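Local coordinates for periplasmic binding protein/LacI transcriptional regulator (Alkaliphilus metalliredigens, PDB 3CTP) that binds D-xylulofuranose and probably represses transcription as a DNA-binding regulator of the LacI family, at residues 148-153 with 294-299; 216-221 with 243-248; 224-229 with 247-252; 290-295 with 309-314. All blocks are in the same frame, centred on the assembly; numbering follows the deposited sequence.

How the contacts relate
The contacts form two pairs, one in each lobe of the sugar-binding core. Contacts 1 and 4 have centres about 7 Å apart and both use helix 286-302. It packs on the neighbouring strands 151-154 and 311-318, where Ser-153 O and Met-313 N, 2.9 Å apart, probably form a hydrogen bond. Contacts 2 and 3 lie on the opposite side of the chain's centre, with centres about 10 Å apart. They share helix 240-252, and both touch the second subunit. Centres of contacts 1 and 3 are about 41 Å apart. The sugar lies about 11 Å from the side chains of Ile-152, Met-218 and Met-313, so contacts 1, 2 and 4 lie near the pocket but outside it.

Contact 1. Residues 148-153 with 294-299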
loop_
_atom_site.group_PDB
_atom_site.type_symbol
_atom_site.label_atom_id
_atom_site.label_comp_id
_atom_site.label_asym_id
_atom_site.label_seq_id
_atom_site.Cartn_x
_atom_site.Cartn_y
_atom_site.Cartn_z
ATOM N N ASN A 148 -21.129 18.993 13.965
ATOM C CA ASN A 148 -22.233 18.071 13.767
ATOM C C ASN A 148 -21.854 16.815 12.990
ATOM O O ASN A 148 -22.721 16.098 12.527
ATOM C CB ASN A 148 -23.461 18.761 13.156
ATOM C CG ASN A 148 -23.238 19.197 11.739
ATOM O OD1 ASN A 148 -22.102 19.302 11.278
ATOM N ND2 ASN A 148 -24.333 19.481 11.030
ATOM N N ILE A 149 -20.547 16.523 12.925
ATOM C CA ILE A 149 -20.042 15.289 12.282
ATOM C C ILE A 149 -19.249 14.487 13.310
ATOM O O ILE A 149 -18.346 15.021 13.956
ATOM C CB ILE A 149 -19.145 15.645 11.074
ATOM C CG1 ILE A 149 -20.012 16.282 9.972
ATOM C CG2 ILE A 149 -18.383 14.403 10.553
ATOM C CD1 ILE A 149 -19.174 16.892 8.837
ATOM N N ILE A 150 -19.614 13.212 13.477
ATOM C CA ILE A 150 -18.945 12.332 14.429
ATOM C C ILE A 150 -17.524 12.063 13.985
ATOM O O ILE A 150 -17.292 11.803 12.810
ATOM C CB ILE A 150 -19.648 10.980 14.470
ATOM C CG1 ILE A 150 -21.049 11.146 15.093
ATOM C CG2 ILE A 150 -18.818 9.950 15.308
ATOM C CD1 ILE A 150 -21.932 9.879 14.941
ATOM N N THR A 151 -16.591 12.084 14.921
ATOM C CA THR A 151 -15.174 11.793 14.626
ATOM C C THR A 151 -14.769 10.517 15.378
ATOM O O THR A 151 -14.967 10.408 16.613
ATOM C CB THR A 151 -14.278 12.960 15.115
ATOM O OG1 THR A 151 -14.779 14.207 14.608
ATOM C CG2 THR A 151 -12.839 12.766 14.665
ATOM N N ILE A 152 -14.205 9.546 14.649
ATOM C CA ILE A 152 -13.751 8.287 15.217
ATOM C C ILE A 152 -12.219 8.299 15.138
ATOM O O ILE A 152 -11.646 8.688 14.119
ATOM C CB ILE A 152 -14.279 7.081 14.366
ATOM C CG1 ILE A 152 -15.822 7.042 14.298
ATOM C CG2 ILE A 152 -13.770 5.747 14.922
ATOM C CD1 ILE A 152 -16.464 7.873 13.095
ATOM N N SER A 153 -11.554 7.850 16.184
ATOM C CA SER A 153 -10.103 7.844 16.173
ATOM C C SER A 153 -9.573 6.796 17.110
ATOM O O SER A 153 -10.338 6.270 17.910
ATOM C CB SER A 153 -9.626 9.220 16.608
ATOM O OG SER A 153 -8.215 9.315 16.502
ATOM N N ILE A 294 -18.456 2.236 10.276
ATOM C CA ILE A 294 -19.599 1.798 9.481
ATOM C C ILE A 294 -20.894 1.793 10.314
ATOM O O ILE A 294 -21.952 2.222 9.848
ATOM C CB ILE A 294 -19.308 0.429 8.881
ATOM C CG1 ILE A 294 -18.263 0.587 7.779
ATOM C CG2 ILE A 294 -20.600 -0.213 8.354
ATOM C CD1 ILE A 294 -18.718 1.432 6.592
ATOM N N GLU A 295 -20.829 1.319 11.552
ATOM C CA GLU A 295 -22.017 1.322 12.399
ATOM C C GLU A 295 -22.585 2.712 12.514
ATOM O O GLU A 295 -23.794 2.899 12.392
ATOM C CB GLU A 295 -21.686 0.836 13.810
ATOM C CG GLU A 295 -21.598 -0.670 13.973
ATOM C CD GLU A 295 -22.867 -1.402 13.581
ATOM O OE1 GLU A 295 -23.954 -1.132 14.163
ATOM O OE2 GLU A 295 -22.764 -2.255 12.703
ATOM N N LEU A 296 -21.725 3.696 12.752
ATOM C CA LEU A 296 -22.206 5.063 12.981
ATOM C C LEU A 296 -22.682 5.689 11.668
ATOM O O LEU A 296 -23.710 6.379 11.631
ATOM C CB LEU A 296 -21.108 5.916 13.607
ATOM C CG LEU A 296 -20.696 5.457 14.997
ATOM C CD1 LEU A 296 -19.471 6.233 15.488
ATOM C CD2 LEU A 296 -21.880 5.660 15.983
ATOM N N LEU A 297 -21.945 5.475 10.582
ATOM C CA LEU A 297 -22.409 6.045 9.312
ATOM C C LEU A 297 -23.794 5.497 8.956
ATOM O O LEU A 297 -24.676 6.239 8.489
ATOM C CB LEU A 297 -21.385 5.750 8.182
ATOM C CG LEU A 297 -21.738 6.371 6.828
ATOM C CD1 LEU A 297 -21.780 7.887 6.934
ATOM C CD2 LEU A 297 -20.713 5.907 5.770
ATOM N N ILE A 298 -24.015 4.210 9.191
ATOM C CA ILE A 298 -25.316 3.629 8.864
ATOM C C ILE A 298 -26.428 4.231 9.752
ATOM O O ILE A 298 -27.561 4.442 9.304
ATOM C CB ILE A 298 -25.286 2.109 9.012
ATOM C CG1 ILE A 298 -24.488 1.452 7.891
ATOM C CG2 ILE A 298 -26.714 1.537 9.101
ATOM C CD1 ILE A 298 -24.925 1.848 6.543
ATOM N N LYS A 299 -26.107 4.532 11.006
ATOM C CA LYS A 299 -27.106 5.250 11.840
ATOM C C LYS A 299 -27.495 6.582 11.227
ATOM O O LYS A 299 -28.695 6.937 11.175
ATOM C CB LYS A 299 -26.577 5.496 13.267
ATOM C CG LYS A 299 -26.515 4.266 14.101
ATOM C CD LYS A 299 -26.135 4.645 15.538
ATOM C CE LYS A 299 -25.562 3.458 16.259
ATOM N NZ LYS A 299 -26.610 2.454 16.491
#
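Leu-296 reaches from its helix to Ile-150 and Ile-152 of segment 148-153. This is a helix-on-sheet contact in the alpha/beta lobe of a periplasmic-binding-protein-like fold. Helix 286-302 lies against strand 151-154, and the closest CA atoms, those of Ile-150 and Leu-296, are 8.1 Å apart. No hydrogen bond crosses the contact. The fit depends on three branched apolar side chains.

The Leu-296 and Ile-150 side chains cross at about a right angle. Leu-296 has CG anti to its carbonyl carbon (chi1 -65°), and its CD1 branch does the touching. Ile-150 offers its short branch, CG2, which meets that methyl at 3.8 Å. Against Ile-152 the relation differs. Here the two side chains run in opposite directions and slide past each other, so the contact is made alongside.

Ile-150 and Ile-152 are both buried and sit two residues apart, with Thr-151 pointing away between them. The leucine methyl therefore meets both from the helix side. Val-139 of strand 138-141 and Leu-289 and Ile-293 of the same helix also pack on Ile-152. Ile-308 touches Ile-150. The other leucine methyl, CD2, packs on Tyr-311. On Ile-152 the nearest atom is CG1, 3.9 Å from Leu-296 CD1, while its terminal CD1 follows at 4.2 Å from the same methyl.

Contact 2. Residues 216-221 with 243-248; sequences VKMLEE and AATVMR
Arg-248 stretches from helix 240-252 across to Leu-219 in the 3-10 segment 216-220. Its CB points toward that segment. CG lies anti to the backbone N (chi1 157°), and from CG to NE the chain is extended. This carries the guanidinium well beyond the helix surface. The first close contact is at CD, 3.9 Å from Leu-219 CD2. NE passes the same methyl at 4.1 Å. The two side chains cross at about a right angle. At the tip, Leu-219 CB lies 3.8 Å above one face of the guanidinium, offset toward its rim.

Both terminal nitrogens then turn to one acceptor, the carbonyl O of Leu-219. NH1 is 2.8 Å from that O, and NH2 is 2.9 Å from it. Both bonds are weak, since their N-H...O angles are only 127° and 125°. NH2 has a stronger partner in Glu-273 of the second subunit, with which it forms a salt bridge.

The place is the dimer-facing side of the sugar-binding core of a LacI-family regulator. Leu-274 of the second subunit packs on Leu-219 and Thr-245. A methionine at Arg-248 would probably leave Glu-273 of the second subunit without its opposite charge and the Leu-219 carbonyl without either N-H.

One turn back, Thr-245 faces the same segment. Its OG1 is hydrogen bonded to Ala-242 O within the helix. That oxygen also lies 4.2 Å from Met-218 SD, and Thr-245 CG2 lies 4.3 Å from Leu-219 CD2.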
loop_
_atom_site.group_PDB
_atom_site.type_symbol
_atom_site.label_atom_id
_atom_site.label_comp_id
_atom_site.label_asym_id
_atom_site.label_seq_id
_atom_site.Cartn_x
_atom_site.Cartn_y
_atom_site.Cartn_z
ATOM N N VAL A 216 6.633 8.104 -1.904
ATOM C CA VAL A 216 7.729 7.341 -2.473
ATOM C C VAL A 216 8.988 8.210 -2.584
ATOM O O VAL A 216 10.112 7.720 -2.406
ATOM C CB VAL A 216 7.333 6.753 -3.823
ATOM C CG1 VAL A 216 8.529 6.103 -4.502
ATOM C CG2 VAL A 216 6.227 5.721 -3.582
ATOM N N LYS A 217 8.796 9.504 -2.817
ATOM C CA LYS A 217 9.956 10.421 -2.864
ATOM C C LYS A 217 10.780 10.458 -1.582
ATOM O O LYS A 217 11.977 10.792 -1.614
ATOM C CB LYS A 217 9.540 11.835 -3.282
ATOM C CG LYS A 217 8.603 12.516 -2.341
ATOM C CD LYS A 217 8.277 13.906 -2.904
ATOM C CE LYS A 217 9.483 14.450 -3.667
ATOM N NZ LYS A 217 10.547 15.000 -2.795
ATOM N N MET A 218 10.160 10.120 -0.456
ATOM C CA MET A 218 10.870 10.108 0.817
ATOM C C MET A 218 12.074 9.186 0.749
ATOM O O MET A 218 13.045 9.365 1.482
ATOM C CB MET A 218 9.890 9.682 1.933
ATOM C CG MET A 218 10.244 10.028 3.378
ATOM S SD MET A 218 8.780 9.816 4.480
ATOM C CE MET A 218 7.972 11.424 4.337
ATOM N N LEU A 219 12.041 8.183 -0.133
ATOM C CA LEU A 219 13.160 7.241 -0.183
ATOM C C LEU A 219 14.414 7.866 -0.808
ATOM O O LEU A 219 15.510 7.285 -0.710
ATOM C CB LEU A 219 12.746 5.967 -0.941
ATOM C CG LEU A 219 11.578 5.218 -0.286
ATOM C CD1 LEU A 219 11.064 4.099 -1.185
ATOM C CD2 LEU A 219 12.005 4.613 1.044
ATOM N N GLU A 220 14.241 9.037 -1.438
ATOM C CA GLU A 220 15.323 9.794 -2.077
ATOM C C GLU A 220 15.656 11.074 -1.302
ATOM O O GLU A 220 16.396 11.926 -1.814
ATOM C CB GLU A 220 14.949 10.196 -3.519
ATOM C CG GLU A 220 14.238 9.108 -4.334
ATOM C CD GLU A 220 13.398 9.676 -5.479
ATOM O OE1 GLU A 220 13.727 10.776 -5.980
ATOM O OE2 GLU A 220 12.410 9.014 -5.888
ATOM N N GLU A 221 15.097 11.216 -0.098
ATOM C CA GLU A 221 15.306 12.415 0.737
ATOM C C GLU A 221 16.174 12.080 1.948
ATOM O O GLU A 221 16.023 11.006 2.536
ATOM C CB GLU A 221 13.966 12.982 1.194
ATOM C CG GLU A 221 13.147 13.484 0.013
ATOM C CD GLU A 221 11.788 13.992 0.401
ATOM O OE1 GLU A 221 11.221 13.533 1.421
ATOM O OE2 GLU A 221 11.260 14.826 -0.353
ATOM N N ALA A 243 8.563 5.069 10.156
ATOM C CA ALA A 243 9.639 4.377 10.909
ATOM C C ALA A 243 10.468 3.491 9.979
ATOM O O ALA A 243 11.683 3.378 10.143
ATOM C CB ALA A 243 9.045 3.497 12.036
ATOM N N ALA A 244 9.806 2.821 9.036
ATOM C CA ALA A 244 10.522 1.968 8.089
ATOM C C ALA A 244 11.539 2.785 7.304
ATOM O O ALA A 244 12.655 2.291 7.011
ATOM C CB ALA A 244 9.516 1.315 7.104
ATOM N N THR A 245 11.165 4.012 6.935
ATOM C CA THR A 245 12.108 4.846 6.158
ATOM C C THR A 245 13.287 5.271 7.030
ATOM O O THR A 245 14.439 5.321 6.582
ATOM C CB THR A 245 11.447 6.120 5.555
ATOM O OG1 THR A 245 11.115 7.047 6.622
ATOM C CG2 THR A 245 10.216 5.726 4.766
ATOM N N VAL A 246 12.989 5.565 8.295
ATOM C CA VAL A 246 14.052 5.950 9.236
ATOM C C VAL A 246 15.004 4.778 9.452
ATOM O O VAL A 246 16.218 4.939 9.440
ATOM C CB VAL A 246 13.455 6.417 10.583
ATOM C CG1 VAL A 246 14.575 6.621 11.658
ATOM C CG2 VAL A 246 12.614 7.682 10.386
ATOM N N MET A 247 14.463 3.583 9.656
ATOM C CA MET A 247 15.328 2.426 9.870
ATOM C C MET A 247 16.164 2.153 8.617
ATOM O O MET A 247 17.319 1.720 8.731
ATOM C CB MET A 247 14.473 1.204 10.200
ATOM C CG MET A 247 13.878 1.265 11.616
ATOM S SD MET A 247 12.749 -0.106 12.112
ATOM C CE MET A 247 13.803 -1.563 11.898
ATOM N N ARG A 248 15.575 2.348 7.435
ATOM C CA ARG A 248 16.338 2.125 6.184
ATOM C C ARG A 248 17.547 3.049 6.146
ATOM O O ARG A 248 18.668 2.629 5.794
ATOM C CB ARG A 248 15.462 2.402 4.959
ATOM C CG ARG A 248 16.265 2.765 3.658
ATOM C CD ARG A 248 15.279 3.026 2.503
ATOM N NE ARG A 248 15.906 3.300 1.208
ATOM C CZ ARG A 248 16.149 4.520 0.751
ATOM N NH1 ARG A 248 15.846 5.572 1.495
ATOM N NH2 ARG A 248 16.696 4.685 -0.454
#

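Contact 3. Residues 224-229 with 247-252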
loop_
_atom_site.group_PDB
_atom_site.type_symbol
_atom_site.label_atom_id
_atom_site.label_comp_id
_atom_site.label_asym_id
_atom_site.label_seq_id
_atom_site.Cartn_x
_atom_site.Cartn_y
_atom_site.Cartn_z
ATOM N N ASN A 224 18.987 16.103 7.429
ATOM C CA ASN A 224 20.209 16.861 7.667
ATOM C C ASN A 224 20.819 16.312 8.944
ATOM O O ASN A 224 20.088 16.072 9.900
ATOM C CB ASN A 224 19.862 18.323 7.887
ATOM C CG ASN A 224 21.088 19.192 8.000
ATOM O OD1 ASN A 224 21.940 19.176 7.118
ATOM N ND2 ASN A 224 21.180 19.964 9.087
ATOM N N SER A 225 22.132 16.114 8.972
ATOM C CA SER A 225 22.777 15.615 10.207
ATOM C C SER A 225 22.283 14.226 10.582
ATOM O O SER A 225 22.195 13.865 11.764
ATOM C CB SER A 225 22.545 16.573 11.371
ATOM O OG SER A 225 23.436 17.681 11.291
ATOM N N MET A 226 21.969 13.434 9.567
ATOM C CA MET A 226 21.608 12.041 9.772
ATOM C C MET A 226 22.691 11.342 10.587
ATOM O O MET A 226 22.416 10.426 11.357
ATOM C CB MET A 226 21.456 11.357 8.411
ATOM C CG MET A 226 20.928 9.938 8.451
ATOM S SD MET A 226 19.230 9.770 8.997
ATOM C CE MET A 226 19.419 8.263 9.976
ATOM N N LYS A 227 23.935 11.775 10.424
ATOM C CA LYS A 227 25.056 11.107 11.117
ATOM C C LYS A 227 24.945 11.147 12.652
ATOM O O LYS A 227 25.570 10.333 13.351
ATOM C CB LYS A 227 26.384 11.709 10.661
ATOM C CG LYS A 227 26.670 13.083 11.241
ATOM C CD LYS A 227 28.052 13.591 10.789
ATOM C CE LYS A 227 28.139 15.107 10.854
ATOM N NZ LYS A 227 29.429 15.604 10.273
ATOM N N ASP A 228 24.152 12.080 13.174
ATOM C CA ASP A 228 24.007 12.253 14.614
ATOM C C ASP A 228 22.864 11.399 15.195
ATOM O O ASP A 228 22.726 11.293 16.415
ATOM C CB ASP A 228 23.689 13.717 14.949
ATOM C CG ASP A 228 24.827 14.666 14.624
ATOM O OD1 ASP A 228 25.989 14.216 14.489
ATOM O OD2 ASP A 228 24.548 15.881 14.511
ATOM N N ILE A 229 22.028 10.810 14.340
ATOM C CA ILE A 229 20.807 10.159 14.836
ATOM C C ILE A 229 21.158 8.922 15.648
ATOM O O ILE A 229 20.462 8.575 16.604
ATOM C CB ILE A 229 19.880 9.804 13.651
ATOM C CG1 ILE A 229 19.446 11.078 12.919
ATOM C CG2 ILE A 229 18.685 8.962 14.083
ATOM C CD1 ILE A 229 18.563 12.011 13.730
ATOM N N MET A 247 14.463 3.583 9.656
ATOM C CA MET A 247 15.328 2.426 9.870
ATOM C C MET A 247 16.164 2.153 8.617
ATOM O O MET A 247 17.319 1.720 8.731
ATOM C CB MET A 247 14.473 1.204 10.200
ATOM C CG MET A 247 13.878 1.265 11.616
ATOM S SD MET A 247 12.749 -0.106 12.112
ATOM C CE MET A 247 13.803 -1.563 11.898
ATOM N N ARG A 248 15.575 2.348 7.435
ATOM C CA ARG A 248 16.338 2.125 6.184
ATOM C C ARG A 248 17.547 3.049 6.146
ATOM O O ARG A 248 18.668 2.629 5.794
ATOM C CB ARG A 248 15.462 2.402 4.959
ATOM C CG ARG A 248 16.265 2.765 3.658
ATOM C CD ARG A 248 15.279 3.026 2.503
ATOM N NE ARG A 248 15.906 3.300 1.208
ATOM C CZ ARG A 248 16.149 4.520 0.751
ATOM N NH1 ARG A 248 15.846 5.572 1.495
ATOM N NH2 ARG A 248 16.696 4.685 -0.454
ATOM N N ALA A 249 17.329 4.309 6.518
ATOM C CA ALA A 249 18.427 5.285 6.532
ATOM C C ALA A 249 19.489 4.896 7.537
ATOM O O ALA A 249 20.679 5.011 7.259
ATOM C CB ALA A 249 17.915 6.671 6.832
ATOM N N LEU A 250 19.069 4.461 8.720
ATOM C CA LEU A 250 20.030 4.022 9.750
ATOM C C LEU A 250 20.811 2.802 9.274
ATOM O O LEU A 250 22.051 2.741 9.440
ATOM C CB LEU A 250 19.289 3.713 11.062
ATOM C CG LEU A 250 18.770 4.939 11.824
ATOM C CD1 LEU A 250 17.803 4.543 12.922
ATOM C CD2 LEU A 250 19.922 5.773 12.410
ATOM N N LYS A 251 20.111 1.832 8.667
ATOM C CA LYS A 251 20.785 0.621 8.163
ATOM C C LYS A 251 21.843 0.974 7.103
ATOM O O LYS A 251 22.935 0.361 7.061
ATOM C CB LYS A 251 19.754 -0.365 7.573
ATOM C CG LYS A 251 18.919 -1.112 8.605
ATOM C CD LYS A 251 17.791 -1.864 7.897
ATOM C CE LYS A 251 16.961 -2.703 8.851
ATOM N NZ LYS A 251 15.970 -3.538 8.084
ATOM N N LYS A 252 21.536 1.938 6.239
ATOM C CA LYS A 252 22.487 2.336 5.191
ATOM C C LYS A 252 23.784 2.853 5.811
ATOM O O LYS A 252 24.850 2.801 5.180
ATOM C CB LYS A 252 21.889 3.411 4.293
ATOM C CG LYS A 252 20.737 2.953 3.410
ATOM C CD LYS A 252 21.152 1.818 2.494
ATOM C CE LYS A 252 20.238 1.730 1.282
ATOM N NZ LYS A 252 20.336 0.399 0.617
#
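The CA atoms of Met-226 and Ala-249 are 8.1 Å apart, and those of Ile-229 and Leu-250 are 8.0 Å apart. Residues 226-229 have helical backbone angles but lack regular helical bonding. A bond from Ile-229 N to Met-226 O closes this turn. In this turn Met-226 and Ile-229 both point toward helix 240-252.

Met-226 reaches to the helix with a bent chain. CG is anti to the backbone N (chi1 -173°), and the chain then bends at its second and third torsions. The bends lay the sulfur and methyl over the helix surface. CE fits snugly against Leu-250 CD2 at 3.5 Å. It also meets Ala-249 CB at 3.8 Å, and SD is 4.0 Å from that same CB. The small alanine thus lets the thioether lie close to the helix.

Leu-250 crosses both Met-226 and Ile-229 at about a right angle. Its CD2 is the shared methyl, since Ile-229 CG2 touches it at 3.8 Å. The long branch of Ile-229 leads away from the helix. Val-255 packs on Leu-250, and Arg-253 touches Met-226.

The Ile-229 side chain is about 8 Å from the bound sodium ion, whose site includes the next residue, Val-230. Helix 240-252 links the parallel strands 234-237 and 262-264. The contact thus packs the loop before strand 234-237 on the helix of a beta-alpha-beta crossover, the repeated unit of these alpha/beta lobes.

Contact 4. Residues 290-295 with 309-314; sequences AYTIIE and EDYIME
Thr-292 OG1 faces Met-313 across the contact and is hydrogen bonded within its own helix to Ala-288 O. The bond accounts for the polar end of a buried side chain. No hydrogen bond links the two segments. The hydroxyl instead meets the thioether tip to tip, with Thr-292 OG1 at 3.9 Å from Met-313 SD and 4.1 Å from its CE. Met-313 is bent at its second and third torsions, which brings the sulfur and methyl round to the threonine.

The other branch of Thr-292 serves Tyr-311. With chi1 at -63°, CG2 is anti to the backbone N. It lies 3.7 Å from Tyr-311 CD2 and 4.1 Å from Tyr-311 CB. The two side chains cross obliquely. Glu-309 O lies at the edge of the tyrosine ring, in its plane.

Replacing Thr-292 with a glycine would probably open a gap beside Tyr-311 CD2 and leave Met-313 SD freer to shift. Leu-289 also packs on Met-313. Strand 311-318 pairs with strand 151-154, and helix 286-302 packs on both. This helix-on-sheet layer is typical of the N-terminal lobe of LacI-type sugar-binding cores, to which the chain returns after building most of the other lobe.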
loop_
_atom_site.group_PDB
_atom_site.type_symbol
_atom_site.label_atom_id
_atom_site.label_comp_id
_atom_site.label_asym_id
_atom_site.label_seq_id
_atom_site.Cartn_x
_atom_site.Cartn_y
_atom_site.Cartn_z
ATOM N N ALA A 290 -12.997 0.172 12.051
ATOM C CA ALA A 290 -13.809 -0.017 10.849
ATOM C C ALA A 290 -15.243 -0.343 11.209
ATOM O O ALA A 290 -16.188 0.174 10.611
ATOM C CB ALA A 290 -13.188 -1.153 9.991
ATOM N N TYR A 291 -15.423 -1.244 12.173
ATOM C CA TYR A 291 -16.751 -1.574 12.648
ATOM C C TYR A 291 -17.499 -0.320 13.085
ATOM O O TYR A 291 -18.670 -0.096 12.712
ATOM C CB TYR A 291 -16.664 -2.569 13.828
ATOM C CG TYR A 291 -17.977 -2.766 14.560
ATOM C CD1 TYR A 291 -18.915 -3.653 14.093
ATOM C CD2 TYR A 291 -18.264 -2.047 15.713
ATOM C CE1 TYR A 291 -20.136 -3.821 14.748
ATOM C CE2 TYR A 291 -19.478 -2.225 16.391
ATOM C CZ TYR A 291 -20.395 -3.116 15.893
ATOM O OH TYR A 291 -21.593 -3.306 16.555
ATOM N N THR A 292 -16.825 0.500 13.875
ATOM C CA THR A 292 -17.448 1.675 14.478
ATOM C C THR A 292 -17.813 2.705 13.413
ATOM O O THR A 292 -18.889 3.270 13.425
ATOM C CB THR A 292 -16.502 2.253 15.539
ATOM O OG1 THR A 292 -16.349 1.255 16.561
ATOM C CG2 THR A 292 -17.062 3.551 16.165
ATOM N N ILE A 293 -16.887 2.941 12.479
ATOM C CA ILE A 293 -17.127 3.922 11.437
ATOM C C ILE A 293 -18.373 3.521 10.647
ATOM O O ILE A 293 -19.258 4.350 10.374
ATOM C CB ILE A 293 -15.900 3.969 10.505
ATOM C CG1 ILE A 293 -14.709 4.638 11.207
ATOM C CG2 ILE A 293 -16.233 4.610 9.170
ATOM C CD1 ILE A 293 -13.356 4.476 10.466
ATOM N N ILE A 294 -18.456 2.236 10.276
ATOM C CA ILE A 294 -19.599 1.798 9.481
ATOM C C ILE A 294 -20.894 1.793 10.314
ATOM O O ILE A 294 -21.952 2.222 9.848
ATOM C CB ILE A 294 -19.308 0.429 8.881
ATOM C CG1 ILE A 294 -18.263 0.587 7.779
ATOM C CG2 ILE A 294 -20.600 -0.213 8.354
ATOM C CD1 ILE A 294 -18.718 1.432 6.592
ATOM N N GLU A 295 -20.829 1.319 11.552
ATOM C CA GLU A 295 -22.017 1.322 12.399
ATOM C C GLU A 295 -22.585 2.712 12.514
ATOM O O GLU A 295 -23.794 2.899 12.392
ATOM C CB GLU A 295 -21.686 0.836 13.810
ATOM C CG GLU A 295 -21.598 -0.670 13.973
ATOM C CD GLU A 295 -22.867 -1.402 13.581
ATOM O OE1 GLU A 295 -23.954 -1.132 14.163
ATOM O OE2 GLU A 295 -22.764 -2.255 12.703
ATOM N N GLU A 309 -20.530 12.826 19.062
ATOM C CA GLU A 309 -19.431 13.002 20.001
ATOM C C GLU A 309 -18.256 12.166 19.505
ATOM O O GLU A 309 -18.427 11.381 18.564
ATOM C CB GLU A 309 -19.847 12.471 21.388
ATOM C CG GLU A 309 -20.242 10.989 21.395
ATOM C CD GLU A 309 -20.684 10.470 22.766
ATOM O OE1 GLU A 309 -20.169 10.961 23.790
ATOM O OE2 GLU A 309 -21.534 9.555 22.797
ATOM N N ASP A 310 -17.087 12.311 20.135
ATOM C CA ASP A 310 -15.905 11.538 19.716
ATOM C C ASP A 310 -16.035 10.068 20.105
ATOM O O ASP A 310 -16.451 9.740 21.226
ATOM C CB ASP A 310 -14.639 12.035 20.418
ATOM C CG ASP A 310 -14.245 13.454 20.028
ATOM O OD1 ASP A 310 -14.675 13.944 18.972
ATOM O OD2 ASP A 310 -13.488 14.084 20.800
ATOM N N TYR A 311 -15.637 9.185 19.184
ATOM C CA TYR A 311 -15.509 7.762 19.492
ATOM C C TYR A 311 -14.036 7.428 19.467
ATOM O O TYR A 311 -13.424 7.527 18.410
ATOM C CB TYR A 311 -16.235 6.920 18.440
ATOM C CG TYR A 311 -17.738 6.815 18.700
ATOM C CD1 TYR A 311 -18.565 7.927 18.613
ATOM C CD2 TYR A 311 -18.311 5.588 19.055
ATOM C CE1 TYR A 311 -19.939 7.829 18.882
ATOM C CE2 TYR A 311 -19.676 5.481 19.308
ATOM C CZ TYR A 311 -20.481 6.597 19.237
ATOM O OH TYR A 311 -21.830 6.445 19.513
ATOM N N ILE A 312 -13.455 7.080 20.614
ATOM C CA ILE A 312 -12.005 6.860 20.708
ATOM C C ILE A 312 -11.725 5.424 21.098
ATOM O O ILE A 312 -12.214 4.950 22.141
ATOM C CB ILE A 312 -11.421 7.827 21.764
ATOM C CG1 ILE A 312 -11.732 9.259 21.345
ATOM C CG2 ILE A 312 -9.928 7.627 21.906
ATOM C CD1 ILE A 312 -11.248 10.302 22.336
ATOM N N MET A 313 -10.981 4.699 20.253
ATOM C CA MET A 313 -10.692 3.278 20.488
ATOM C C MET A 313 -9.343 3.051 21.181
ATOM O O MET A 313 -8.347 3.704 20.890
ATOM C CB MET A 313 -10.666 2.456 19.162
ATOM C CG MET A 313 -11.920 2.407 18.287
ATOM S SD MET A 313 -13.425 1.759 19.087
ATOM C CE MET A 313 -14.010 3.383 19.152
ATOM N N GLU A 314 -9.313 2.073 22.080
ATOM C CA GLU A 314 -8.139 1.790 22.884
ATOM C C GLU A 314 -6.982 1.270 22.033
ATOM O O GLU A 314 -7.176 0.447 21.123
ATOM C CB GLU A 314 -8.536 0.706 23.911
ATOM C CG GLU A 314 -7.435 0.246 24.847
ATOM C CD GLU A 314 -7.924 -0.783 25.866
ATOM O OE1 GLU A 314 -9.123 -1.122 25.847
ATOM O OE2 GLU A 314 -7.100 -1.264 26.670
#